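PDB 4YF1: Lmo0812 protein from Listeria monocytogenes serovar 1/2a, which is an all-helical HD-domain protein that probably removes the 3'-diphosphate of guanosine-3',5'-bis(diphosphate). Local coordinates for residues S127-L132 / V181-K186; E50-A55 / A81-S86; Q105-N110 / K158-Y163. All coordinates share one frame; numbering follows the deposited sequence.

Contact 1 of 3, residues S127-L132 / V181-K186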
ATOM      1  N   SER A 127     -15.810   9.572  -7.736  1.00 29.04           N
ATOM      2  CA  SER A 127     -15.660   9.441  -9.196  1.00 31.73           C
ATOM      3  C   SER A 127     -17.009   9.467  -9.908  1.00 31.78           C
ATOM      4  O   SER A 127     -17.105   9.976 -11.032  1.00 33.11           O
ATOM      5  CB  SER A 127     -14.888   8.171  -9.557  1.00 33.12           C
ATOM      6  OG  SER A 127     -13.594   8.230  -8.956  1.00 35.87           O
ATOM      7  N   VAL A 128     -18.040   8.917  -9.265  1.00 30.79           N
ATOM      8  CA  VAL A 128     -19.384   8.937  -9.822  1.00 31.63           C
ATOM      9  C   VAL A 128     -19.884  10.385  -9.910  1.00 33.02           C
ATOM     10  O   VAL A 128     -20.343  10.805 -10.969  1.00 32.04           O
ATOM     11  CB  VAL A 128     -20.386   8.078  -9.013  1.00 30.71           C
ATOM     12  CG1 VAL A 128     -21.802   8.282  -9.535  1.00 31.69           C
ATOM     13  CG2 VAL A 128     -20.003   6.599  -9.062  1.00 30.02           C
ATOM     14  N   LYS A 129     -19.786  11.147  -8.815  1.00 33.54           N
ATOM     15  CA  LYS A 129     -20.240  12.560  -8.812  1.00 37.62           C
ATOM     16  C   LYS A 129     -19.572  13.369  -9.936  1.00 39.88           C
ATOM     17  O   LYS A 129     -20.224  14.178 -10.625  1.00 38.55           O
ATOM     18  CB  LYS A 129     -19.973  13.231  -7.460  1.00 40.48           C
ATOM     19  CG  LYS A 129     -20.317  14.724  -7.418  1.00 44.57           C
ATOM     20  CD  LYS A 129     -19.845  15.356  -6.120  1.00 46.68           C
ATOM     21  CE  LYS A 129     -20.000  16.873  -6.124  1.00 49.96           C
ATOM     22  NZ  LYS A 129     -21.425  17.282  -6.208  1.00 51.20           N
ATOM     23  N   TYR A 130     -18.270  13.136 -10.094  1.00 41.73           N
ATOM     24  CA  TYR A 130     -17.464  13.776 -11.122  1.00 45.62           C
ATOM     25  C   TYR A 130     -18.023  13.445 -12.515  1.00 46.84           C
ATOM     26  O   TYR A 130     -18.184  14.343 -13.365  1.00 47.12           O
ATOM     27  CB  TYR A 130     -16.009  13.305 -10.987  1.00 48.61           C
ATOM     28  CG  TYR A 130     -15.032  13.983 -11.910  1.00 54.10           C
ATOM     29  CD1 TYR A 130     -14.829  13.512 -13.212  1.00 55.96           C
ATOM     30  CD2 TYR A 130     -14.279  15.082 -11.477  1.00 57.28           C
ATOM     31  CE1 TYR A 130     -13.929  14.126 -14.062  1.00 59.53           C
ATOM     32  CE2 TYR A 130     -13.373  15.704 -12.324  1.00 60.92           C
ATOM     33  CZ  TYR A 130     -13.206  15.220 -13.618  1.00 62.53           C
ATOM     34  OH  TYR A 130     -12.310  15.819 -14.468  1.00 68.58           O
ATOM     35  N   ALA A 131     -18.347  12.171 -12.740  1.00 45.22           N
ATOM     36  CA  ALA A 131     -18.904  11.741 -14.035  1.00 45.92           C
ATOM     37  C   ALA A 131     -20.277  12.363 -14.297  1.00 46.87           C
ATOM     38  O   ALA A 131     -20.539  12.851 -15.402  1.00 48.46           O
ATOM     39  CB  ALA A 131     -18.986  10.231 -14.110  1.00 45.40           C
ATOM     40  N   LEU A 132     -21.130  12.378 -13.275  1.00 46.58           N
ATOM     41  CA  LEU A 132     -22.479  12.948 -13.398  1.00 48.56           C
ATOM     42  C   LEU A 132     -22.487  14.464 -13.580  1.00 52.19           C
ATOM     43  O   LEU A 132     -23.398  15.007 -14.222  1.00 52.25           O
ATOM     44  CB  LEU A 132     -23.338  12.584 -12.189  1.00 46.14           C
ATOM     45  CG  LEU A 132     -23.651  11.100 -12.008  1.00 45.17           C
ATOM     46  CD1 LEU A 132     -24.363  10.884 -10.685  1.00 43.91           C
ATOM     47  CD2 LEU A 132     -24.480  10.544 -13.162  1.00 46.24           C
ATOM     48  N   VAL A 181     -23.912  10.451  -0.996  1.00 25.24           N
ATOM     49  CA  VAL A 181     -25.069   9.562  -1.211  1.00 25.42           C
ATOM     50  C   VAL A 181     -26.348  10.378  -1.381  1.00 27.67           C
ATOM     51  O   VAL A 181     -27.160  10.098  -2.296  1.00 27.38           O
ATOM     52  CB  VAL A 181     -25.182   8.506  -0.094  1.00 25.40           C
ATOM     53  CG1 VAL A 181     -26.481   7.706  -0.183  1.00 25.22           C
ATOM     54  CG2 VAL A 181     -23.982   7.576  -0.171  1.00 24.27           C
ATOM     55  N   LYS A 182     -26.519  11.384  -0.529  0.60 28.26           N
ATOM     56  CA  LYS A 182     -27.683  12.279  -0.585  0.60 31.60           C
ATOM     57  C   LYS A 182     -27.734  13.059  -1.905  0.60 32.51           C
ATOM     58  O   LYS A 182     -28.818  13.241  -2.490  0.60 34.03           O
ATOM     59  CB  LYS A 182     -27.665  13.242   0.605  0.60 33.44           C
ATOM     60  CG  LYS A 182     -28.908  14.112   0.746  0.60 37.26           C
ATOM     61  CD  LYS A 182     -28.893  14.873   2.063  0.60 38.90           C
ATOM     62  CE  LYS A 182     -30.152  15.705   2.249  0.60 42.71           C
ATOM     63  NZ  LYS A 182     -30.102  16.497   3.513  0.60 44.66           N
ATOM     64  N   TRP A 183     -26.568  13.485  -2.389  1.00 32.00           N
ATOM     65  CA  TRP A 183     -26.475  14.240  -3.653  1.00 33.90           C
ATOM     66  C   TRP A 183     -26.782  13.364  -4.870  1.00 33.79           C
ATOM     67  O   TRP A 183     -27.567  13.747  -5.738  1.00 34.77           O
ATOM     68  CB  TRP A 183     -25.078  14.851  -3.847  1.00 36.48           C
ATOM     69  CG  TRP A 183     -25.025  15.880  -4.990  1.00 41.77           C
ATOM     70  CD1 TRP A 183     -25.249  17.225  -4.887  1.00 44.60           C
ATOM     71  CD2 TRP A 183     -24.726  15.631  -6.377  1.00 43.55           C
ATOM     72  NE1 TRP A 183     -25.117  17.825  -6.117  1.00 47.29           N
ATOM     73  CE2 TRP A 183     -24.795  16.875  -7.048  1.00 47.45           C
ATOM     74  CE3 TRP A 183     -24.422  14.480  -7.117  1.00 43.82           C
ATOM     75  CZ2 TRP A 183     -24.574  17.001  -8.438  1.00 49.26           C
ATOM     76  CZ3 TRP A 183     -24.184  14.605  -8.504  1.00 47.10           C
ATOM     77  CH2 TRP A 183     -24.268  15.858  -9.144  1.00 47.85           C
ATOM     78  N   ILE A 184     -26.141  12.210  -4.952  1.00 30.45           N
ATOM     79  CA  ILE A 184     -26.337  11.319  -6.074  1.00 31.81           C
ATOM     80  C   ILE A 184     -27.729  10.649  -6.102  1.00 32.97           C
ATOM     81  O   ILE A 184     -28.338  10.584  -7.159  1.00 33.44           O
ATOM     82  CB  ILE A 184     -25.223  10.262  -6.145  1.00 31.17           C
ATOM     83  CG1 ILE A 184     -23.881  10.947  -6.415  1.00 32.17           C
ATOM     84  CG2 ILE A 184     -25.512   9.195  -7.208  1.00 31.32           C
ATOM     85  CD1 ILE A 184     -22.685  10.044  -6.262  1.00 31.75           C
ATOM     86  N   PHE A 185     -28.233  10.200  -4.954  1.00 32.44           N
ATOM     87  CA  PHE A 185     -29.486   9.419  -4.885  1.00 35.03           C
ATOM     88  C   PHE A 185     -30.694  10.106  -4.218  1.00 40.32           C
ATOM     89  O   PHE A 185     -31.531   9.433  -3.611  1.00 45.14           O
ATOM     90  CB  PHE A 185     -29.203   8.072  -4.163  1.00 31.17           C
ATOM     91  CG  PHE A 185     -28.109   7.254  -4.804  1.00 28.91           C
ATOM     92  CD1 PHE A 185     -28.340   6.553  -5.978  1.00 28.75           C
ATOM     93  CD2 PHE A 185     -26.854   7.156  -4.223  1.00 26.68           C
ATOM     94  CE1 PHE A 185     -27.347   5.774  -6.558  1.00 27.59           C
ATOM     95  CE2 PHE A 185     -25.857   6.392  -4.804  1.00 25.89           C
ATOM     96  CZ  PHE A 185     -26.102   5.701  -5.980  1.00 27.87           C
ATOM     97  N   LYS A 186     -30.778  11.428  -4.313  1.00 46.46           N
ATOM     98  CA  LYS A 186     -31.918  12.168  -3.728  1.00 53.42           C
ATOM     99  C   LYS A 186     -33.264  11.790  -4.354  1.00 55.36           C
ATOM    100  O   LYS A 186     -33.392  11.748  -5.574  1.00 57.44           O
ATOM    101  CB  LYS A 186     -31.708  13.691  -3.834  1.00 59.34           C
ATOM    102  CG  LYS A 186     -31.176  14.188  -5.179  1.00 63.14           C
ATOM    103  CD  LYS A 186     -30.887  15.683  -5.153  1.00 67.23           C
ATOM    104  CE  LYS A 186     -30.033  16.101  -6.345  1.00 69.90           C
ATOM    105  NZ  LYS A 186     -30.647  15.708  -7.645  1.00 71.42           N
TER
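The backbones meet most closely at K129 and I184, whose CA atoms lie 6.8 Å apart, where the last turns of helix 111-132 come alongside the last turn of helix 172-184. Just beyond I184, F185 leaves helical geometry, so this piece of helix-helix packing in an all-helical protein joins the end of helix 111-132 to the end of the C-terminal helix. No hydrogen bond joins them; side chains do all the work. K129 runs nearly straight from its backbone, CG anti to N (chi1 175°), then bends at chi4 (64°), which carries NZ over the indole of W183. There it makes a cation-pi contact: NZ sits 3.6 Å from the centroid of the W183 five-membered ring and only 16° off the ring normal. Further back along the same chain, K129 CG rests against the benzene part of the indole, 4.0 Å from W183 CZ3. L132 comes to that ring from another direction, its CB lying at the edge, near the plane. I184 lies across one turn of helix 111-132: its CD1 meets V128 CG1 at 3.8 Å, while its CG2 touches CD1 of L132 at 4.0 Å, each pair crossing at about a right angle. Y142 and V139 of helix 139-142 pack on the L132 side chain, and I184 also packs on L125 of helix 111-132. The chemistry is accordingly split. I184 is buried and makes apolar contacts, whereas the lysine-indole pair lies at the surface, where the positive amino group faces the pi electrons of the tryptophan and the aliphatic part of the same chain adds van der Waals contact.

Contact 2 of 3, residues E50-A55 / A81-S86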
ATOM      1  N   GLU A  50      -1.020   2.371  10.424  1.00 28.10           N
ATOM      2  CA  GLU A  50      -0.438   1.876   9.184  1.00 29.98           C
ATOM      3  C   GLU A  50      -1.058   0.562   8.682  1.00 28.33           C
ATOM      4  O   GLU A  50      -1.332   0.420   7.473  1.00 26.43           O
ATOM      5  CB  GLU A  50       1.087   1.722   9.328  1.00 35.15           C
ATOM      6  CG  GLU A  50       1.810   1.814   7.997  1.00 40.11           C
ATOM      7  CD  GLU A  50       1.685   3.205   7.369  1.00 44.08           C
ATOM      8  OE1 GLU A  50       1.374   3.304   6.151  1.00 45.32           O
ATOM      9  OE2 GLU A  50       1.856   4.203   8.122  1.00 49.25           O
ATOM     10  N   GLU A  51      -1.309  -0.382   9.594  1.00 27.05           N
ATOM     11  CA  GLU A  51      -1.928  -1.646   9.191  1.00 26.98           C
ATOM     12  C   GLU A  51      -3.280  -1.423   8.466  1.00 25.12           C
ATOM     13  O   GLU A  51      -3.620  -2.150   7.529  1.00 24.91           O
ATOM     14  CB  GLU A  51      -2.167  -2.569  10.374  1.00 28.11           C
ATOM     15  CG  GLU A  51      -0.903  -3.132  11.041  1.00 30.23           C
ATOM     16  CD  GLU A  51      -0.147  -2.163  11.919  1.00 32.41           C
ATOM     17  OE1 GLU A  51      -0.492  -0.953  12.012  1.00 31.15           O
ATOM     18  OE2 GLU A  51       0.834  -2.639  12.558  1.00 36.90           O
ATOM     19  N   VAL A  52      -4.043  -0.441   8.937  1.00 24.31           N
ATOM     20  CA  VAL A  52      -5.350  -0.123   8.348  1.00 22.94           C
ATOM     21  C   VAL A  52      -5.171   0.533   6.989  1.00 22.60           C
ATOM     22  O   VAL A  52      -5.881   0.211   6.041  1.00 20.92           O
ATOM     23  CB  VAL A  52      -6.202   0.784   9.279  1.00 23.42           C
ATOM     24  CG1 VAL A  52      -7.521   1.194   8.630  1.00 22.99           C
ATOM     25  CG2 VAL A  52      -6.522   0.074  10.586  1.00 24.10           C
ATOM     26  N   VAL A  53      -4.253   1.489   6.908  1.00 22.50           N
ATOM     27  CA  VAL A  53      -3.979   2.172   5.658  1.00 22.52           C
ATOM     28  C   VAL A  53      -3.570   1.178   4.564  1.00 22.54           C
ATOM     29  O   VAL A  53      -4.058   1.241   3.421  1.00 21.79           O
ATOM     30  CB  VAL A  53      -2.911   3.255   5.842  1.00 23.19           C
ATOM     31  CG1 VAL A  53      -2.433   3.776   4.496  1.00 23.72           C
ATOM     32  CG2 VAL A  53      -3.452   4.370   6.711  1.00 23.47           C
ATOM     33  N   VAL A  54      -2.683   0.259   4.920  1.00 23.04           N
ATOM     34  CA  VAL A  54      -2.206  -0.746   3.976  1.00 23.59           C
ATOM     35  C   VAL A  54      -3.295  -1.717   3.584  1.00 23.23           C
ATOM     36  O   VAL A  54      -3.347  -2.137   2.427  1.00 22.92           O
ATOM     37  CB  VAL A  54      -0.971  -1.481   4.516  1.00 24.79           C
ATOM     38  CG1 VAL A  54      -0.591  -2.654   3.620  1.00 25.72           C
ATOM     39  CG2 VAL A  54       0.191  -0.501   4.611  1.00 25.52           C
ATOM     40  N   ALA A  55      -4.162  -2.085   4.534  1.00 23.16           N
ATOM     41  CA  ALA A  55      -5.277  -2.972   4.194  1.00 23.14           C
ATOM     42  C   ALA A  55      -6.147  -2.272   3.154  1.00 23.00           C
ATOM     43  O   ALA A  55      -6.639  -2.916   2.233  1.00 23.70           O
ATOM     44  CB  ALA A  55      -6.098  -3.334   5.421  1.00 23.33           C
ATOM     45  N   ALA A  81      -3.665  -9.047   6.744  1.00 25.76           N
ATOM     46  CA  ALA A  81      -4.446 -10.042   5.994  1.00 25.72           C
ATOM     47  C   ALA A  81      -5.885 -10.107   6.501  1.00 25.31           C
ATOM     48  O   ALA A  81      -6.819 -10.118   5.709  1.00 24.71           O
ATOM     49  CB  ALA A  81      -3.797 -11.403   6.049  1.00 26.31           C
ATOM     50  N   ASP A  82      -6.052 -10.072   7.821  1.00 25.38           N
ATOM     51  CA  ASP A  82      -7.383 -10.104   8.428  1.00 26.54           C
ATOM     52  C   ASP A  82      -8.192  -8.859   8.154  1.00 24.97           C
ATOM     53  O   ASP A  82      -9.416  -8.936   7.970  1.00 24.79           O
ATOM     54  CB  ASP A  82      -7.304 -10.342   9.931  1.00 28.39           C
ATOM     55  CG  ASP A  82      -6.876 -11.763  10.274  1.00 31.16           C
ATOM     56  OD1 ASP A  82      -6.891 -12.638   9.371  1.00 31.12           O
ATOM     57  OD2 ASP A  82      -6.518 -11.993  11.453  1.00 34.75           O
ATOM     58  N   LEU A  83      -7.532  -7.713   8.151  1.00 23.85           N
ATOM     59  CA  LEU A  83      -8.241  -6.467   7.860  1.00 23.49           C
ATOM     60  C   LEU A  83      -8.732  -6.509   6.386  1.00 23.37           C
ATOM     61  O   LEU A  83      -9.882  -6.178   6.088  1.00 22.73           O
ATOM     62  CB  LEU A  83      -7.357  -5.243   8.144  1.00 23.24           C
ATOM     63  CG  LEU A  83      -7.164  -4.917   9.640  1.00 23.88           C
ATOM     64  CD1 LEU A  83      -6.057  -3.898   9.836  1.00 24.09           C
ATOM     65  CD2 LEU A  83      -8.469  -4.410  10.241  1.00 24.20           C
ATOM     66  N   VAL A  84      -7.868  -6.967   5.500  1.00 23.73           N
ATOM     67  CA  VAL A  84      -8.206  -7.094   4.086  1.00 25.01           C
ATOM     68  C   VAL A  84      -9.371  -8.058   3.869  1.00 26.18           C
ATOM     69  O   VAL A  84     -10.330  -7.741   3.135  1.00 27.37           O
ATOM     70  CB  VAL A  84      -6.983  -7.543   3.257  1.00 25.37           C
ATOM     71  CG1 VAL A  84      -7.397  -7.921   1.839  1.00 26.07           C
ATOM     72  CG2 VAL A  84      -5.970  -6.428   3.194  1.00 25.24           C
ATOM     73  N   ALA A  85      -9.296  -9.225   4.501  1.00 26.61           N
ATOM     74  CA  ALA A  85     -10.340 -10.227   4.366  1.00 27.20           C
ATOM     75  C   ALA A  85     -11.675  -9.744   4.878  1.00 28.08           C
ATOM     76  O   ALA A  85     -12.713 -10.188   4.369  1.00 28.82           O
ATOM     77  CB  ALA A  85      -9.958 -11.520   5.085  1.00 28.07           C
ATOM     78  N   SER A  86     -11.677  -8.839   5.865  1.00 27.54           N
ATOM     79  CA  SER A  86     -12.939  -8.355   6.418  1.00 28.55           C
ATOM     80  C   SER A  86     -13.855  -7.672   5.375  1.00 29.79           C
ATOM     81  O   SER A  86     -15.074  -7.745   5.512  1.00 31.28           O
ATOM     82  CB  SER A  86     -12.727  -7.410   7.596  1.00 27.56           C
ATOM     83  OG  SER A  86     -12.260  -6.121   7.208  1.00 27.16           O
TER
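L83 turns its CG anti to the carbonyl carbon (chi1 -74°) and extends beyond it, a course that sends CD1 along the side of helix 50-64 to E51 and V52. V84, with CG1 anti to its own N, leaves CG2 to meet A55. This is helix-helix packing within the all-helical HD domain: the short segments 50-55 and 81-86 approach to 8.9 Å between axes and cross at -46°. A55 sits where the backbones are closest, its CA 5.1 Å from CA of V84, and having no more than a methyl it lets the helices come together. That methyl touches L83 CB at 3.6 Å and V84 CG2. L83 CD1 lies against the backbone as much as against side chains, 3.8 Å from the carbonyl O of E51, with CB of E51 and CG2 of V52 near it as well. The contact is buried and its side-chain contacts are apolar; no hydrogen bond crosses it. L116 and E112 of helix 111-132 pack on A55 and V52, and L58 and V62 receive V84 from the next turns of helix 50-64. From the same helix, E50 forms a salt bridge with R44 of the second subunit, so one helix serves both the core and the dimer. Within helix 78-87, S86 turns its hydroxyl back on the preceding turn: OG donates to the carbonyl O of L83 at 2.6 Å, tilted 18° from the carbonyl plane.

Contact 3 of 3, residues Q105-N110 / K158-Y163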
ATOM      1  N   GLN A 105     -21.581  -6.165   7.343  1.00 17.27           N
ATOM      2  CA  GLN A 105     -20.232  -5.946   7.865  1.00 17.59           C
ATOM      3  C   GLN A 105     -19.993  -4.472   8.295  1.00 17.63           C
ATOM      4  O   GLN A 105     -19.357  -4.223   9.364  1.00 17.45           O
ATOM      5  CB  GLN A 105     -19.207  -6.441   6.857  1.00 18.08           C
ATOM      6  CG  GLN A 105     -17.766  -6.219   7.218  1.00 18.76           C
ATOM      7  CD  GLN A 105     -17.308  -7.113   8.325  1.00 20.44           C
ATOM      8  OE1 GLN A 105     -18.021  -8.003   8.793  1.00 20.60           O
ATOM      9  NE2 GLN A 105     -16.079  -6.901   8.722  1.00 21.37           N
ATOM     10  N   VAL A 106     -20.517  -3.513   7.526  1.00 16.66           N
ATOM     11  CA  VAL A 106     -20.376  -2.111   7.894  1.00 17.47           C
ATOM     12  C   VAL A 106     -21.227  -1.819   9.118  1.00 17.71           C
ATOM     13  O   VAL A 106     -20.865  -0.944   9.924  1.00 18.95           O
ATOM     14  CB  VAL A 106     -20.622  -1.123   6.739  1.00 17.59           C
ATOM     15  CG1 VAL A 106     -22.091  -0.748   6.648  1.00 17.74           C
ATOM     16  CG2 VAL A 106     -19.785   0.156   6.903  1.00 18.16           C
ATOM     17  N   ARG A 107     -22.272  -2.616   9.351  1.00 17.51           N
ATOM     18  CA  ARG A 107     -23.068  -2.403  10.562  1.00 18.45           C
ATOM     19  C   ARG A 107     -22.363  -2.921  11.823  1.00 18.72           C
ATOM     20  O   ARG A 107     -22.335  -2.239  12.836  1.00 19.59           O
ATOM     21  CB  ARG A 107     -24.401  -3.101  10.457  1.00 19.54           C
ATOM     22  CG  ARG A 107     -25.306  -2.961  11.666  1.00 20.98           C
ATOM     23  CD  ARG A 107     -26.523  -3.878  11.588  1.00 22.27           C
ATOM     24  NE  ARG A 107     -27.277  -3.635  10.375  1.00 23.63           N
ATOM     25  CZ  ARG A 107     -27.593  -4.506   9.423  1.00 23.83           C
ATOM     26  NH1 ARG A 107     -28.278  -4.050   8.388  1.00 25.57           N
ATOM     27  NH2 ARG A 107     -27.342  -5.819   9.506  1.00 24.19           N
ATOM     28  N   THR A 108     -21.863  -4.150  11.744  1.00 18.45           N
ATOM     29  CA  THR A 108     -21.348  -4.884  12.906  1.00 19.67           C
ATOM     30  C   THR A 108     -19.845  -4.885  13.076  1.00 19.59           C
ATOM     31  O   THR A 108     -19.369  -5.292  14.148  1.00 20.53           O
ATOM     32  CB  THR A 108     -21.770  -6.371  12.829  1.00 20.26           C
ATOM     33  OG1 THR A 108     -21.226  -6.954  11.622  1.00 19.74           O
ATOM     34  CG2 THR A 108     -23.288  -6.498  12.808  1.00 20.91           C
ATOM     35  N   GLY A 109     -19.087  -4.446  12.074  1.00 18.67           N
ATOM     36  CA  GLY A 109     -17.612  -4.486  12.215  1.00 20.03           C
ATOM     37  C   GLY A 109     -17.106  -3.509  13.252  1.00 20.47           C
ATOM     38  O   GLY A 109     -17.880  -2.704  13.768  1.00 19.77           O
ATOM     39  N   ASN A 110     -15.814  -3.592  13.585  1.00 20.07           N
ATOM     40  CA  ASN A 110     -15.225  -2.615  14.510  1.00 20.91           C
ATOM     41  C   ASN A 110     -14.912  -1.326  13.752  1.00 20.55           C
ATOM     42  O   ASN A 110     -15.190  -1.233  12.515  1.00 19.08           O
ATOM     43  CB  ASN A 110     -13.985  -3.189  15.260  1.00 22.58           C
ATOM     44  CG  ASN A 110     -12.786  -3.468  14.339  1.00 23.32           C
ATOM     45  OD1 ASN A 110     -12.614  -2.850  13.280  1.00 22.36           O
ATOM     46  ND2 ASN A 110     -11.906  -4.358  14.794  1.00 24.78           N
ATOM     47  N   LYS A 158     -24.519   3.988   4.072  1.00 20.58           N
ATOM     48  CA  LYS A 158     -24.746   5.236   4.785  1.00 22.14           C
ATOM     49  C   LYS A 158     -25.577   5.062   6.060  1.00 22.32           C
ATOM     50  O   LYS A 158     -25.209   5.595   7.129  1.00 21.40           O
ATOM     51  CB  LYS A 158     -25.328   6.318   3.870  1.00 24.30           C
ATOM     52  CG  LYS A 158     -25.901   7.510   4.611  1.00 27.16           C
ATOM     53  CD  LYS A 158     -26.613   8.423   3.639  1.00 30.48           C
ATOM     54  CE  LYS A 158     -27.712   9.202   4.328  1.00 34.02           C
ATOM     55  NZ  LYS A 158     -28.831   8.306   4.772  1.00 34.76           N
ATOM     56  N   ASN A 159     -26.654   4.284   5.989  1.00 21.71           N
ATOM     57  CA  ASN A 159     -27.530   4.101   7.155  1.00 22.30           C
ATOM     58  C   ASN A 159     -27.057   3.100   8.195  1.00 21.28           C
ATOM     59  O   ASN A 159     -27.674   2.993   9.237  1.00 22.23           O
ATOM     60  CB  ASN A 159     -28.944   3.749   6.689  1.00 24.16           C
ATOM     61  CG  ASN A 159     -29.591   4.908   5.971  1.00 25.27           C
ATOM     62  OD1 ASN A 159     -29.259   6.055   6.255  1.00 26.93           O
ATOM     63  ND2 ASN A 159     -30.467   4.632   5.019  1.00 27.10           N
ATOM     64  N   ASN A 160     -25.982   2.381   7.913  1.00 19.74           N
ATOM     65  CA  ASN A 160     -25.477   1.380   8.862  1.00 19.96           C
ATOM     66  C   ASN A 160     -24.062   1.656   9.371  1.00 19.81           C
ATOM     67  O   ASN A 160     -23.691   1.156  10.451  1.00 20.63           O
ATOM     68  CB  ASN A 160     -25.576  -0.009   8.227  1.00 19.43           C
ATOM     69  CG  ASN A 160     -27.000  -0.535   8.221  1.00 19.67           C
ATOM     70  OD1 ASN A 160     -27.484  -1.029   9.230  1.00 20.27           O
ATOM     71  ND2 ASN A 160     -27.684  -0.411   7.086  1.00 19.27           N
HETATM   72  N   MSE A 161     -23.321   2.518   8.674  1.00 19.44           N
HETATM   73  CA  MSE A 161     -21.902   2.772   9.037  1.00 19.63           C
HETATM   74  C   MSE A 161     -21.694   3.312  10.443  1.00 20.96           C
HETATM   75  O   MSE A 161     -20.652   3.032  11.051  1.00 21.22           O
HETATM   76  CB  MSE A 161     -21.213   3.645   8.003  1.00 19.11           C
HETATM   77  CG  MSE A 161     -21.816   5.051   7.984  1.00 19.87           C
HETATM   78 SE   MSE A 161     -21.054   6.129   6.546  1.00 19.80          SE
HETATM   79  CE  MSE A 161     -22.063   7.735   6.977  1.00 20.40           C
ATOM     80  N   GLU A 162     -22.658   4.065  10.982  1.00 22.37           N
ATOM     81  CA  GLU A 162     -22.512   4.609  12.374  1.00 24.98           C
ATOM     82  C   GLU A 162     -22.991   3.697  13.508  1.00 24.48           C
ATOM     83  O   GLU A 162     -22.710   3.972  14.694  1.00 25.34           O
ATOM     84  CB  GLU A 162     -23.220   5.961  12.497  1.00 27.28           C
ATOM     85  CG  GLU A 162     -22.630   7.011  11.569  1.00 29.94           C
ATOM     86  CD  GLU A 162     -23.166   8.410  11.825  1.00 34.72           C
ATOM     87  OE1 GLU A 162     -24.105   8.578  12.643  1.00 39.28           O
ATOM     88  OE2 GLU A 162     -22.616   9.349  11.222  1.00 38.72           O
ATOM     89  N   TYR A 163     -23.614   2.587  13.165  1.00 23.91           N
ATOM     90  CA  TYR A 163     -24.182   1.684  14.152  1.00 25.01           C
ATOM     91  C   TYR A 163     -23.135   1.196  15.161  1.00 24.76           C
ATOM     92  O   TYR A 163     -22.100   0.655  14.785  1.00 23.12           O
ATOM     93  CB  TYR A 163     -24.837   0.474  13.494  1.00 26.24           C
ATOM     94  CG  TYR A 163     -25.626  -0.371  14.489  1.00 28.23           C
ATOM     95  CD1 TYR A 163     -26.891   0.042  14.921  1.00 30.52           C
ATOM     96  CD2 TYR A 163     -25.111  -1.560  15.004  1.00 28.72           C
ATOM     97  CE1 TYR A 163     -27.619  -0.700  15.856  1.00 32.36           C
ATOM     98  CE2 TYR A 163     -25.833  -2.319  15.929  1.00 30.70           C
ATOM     99  CZ  TYR A 163     -27.085  -1.879  16.348  1.00 32.21           C
ATOM    100  OH  TYR A 163     -27.807  -2.595  17.264  1.00 34.99           O
TER
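A helix C-terminus meets a type I beta turn here: the last turn of helix 95-108 packs against residues 158-163, which take in a type I beta turn from N160 to Y163. R107 and N160 carry the polar part, their CA atoms only 4.8 Å apart and their side chains running side by side in the same direction. The guanidinium presents its edge to the amide oxygen. NE of R107 gives the main bond to OD1 of N160, 2.9 Å long with an N-H...O angle of 148°; NH1 adds a weak, more bent one to the same oxygen at 3.2 Å. The two planes stand 74° apart, and NE approaches from above the amide carbonyl plane, 47° out of it, so the bond misses the usual lone-pair direction. The other end of the amide is fixed too, because N160 ND2 bonds to the carbonyl O of G156 one turn earlier; together these partners set the rotation of the group. The bend of R107 at chi3 brings NE round to the oxygen, while its CG stays by the tyrosine, 3.6 Å from CD2 of Y163. Deeper in, V106 straddles the start of the turn: CG1 touches CB of N160 and CG2 meets CB of selenomethionine M161, each at 3.9 Å. K114 of helix 111-132 ties the two segments together: its NZ hydrogen-bonds to the carbonyl oxygens of V106, R107, M161 and Y163, sharing its N-H groups among them. V106 also rests on I117 of that helix, and M161 packs on V118 and on F174 and Y177 of helix 172-184.

How the contacts relate
Contact 2 closes first along the chain, before either of the others opens; contacts 1 and 3 then cross, their segments alternating in the order 105-110, 127-132, 158-163, 181-186. Contacts 1 and 2 lie on opposite sides of the chain's centre, about 27 Å between centres, and do not touch. Contact 3 lies about 17 Å from contact 2 and 21 Å from contact 1, centre to centre, and touches both: V181 CG1 packs on K158 CD, and S86 O lies near Q105 NE2. Helix 111-132 supplies one side of contact 1 and packs against the other two, so helices 147-160 and 172-184 are tied to the earlier helices of the chain.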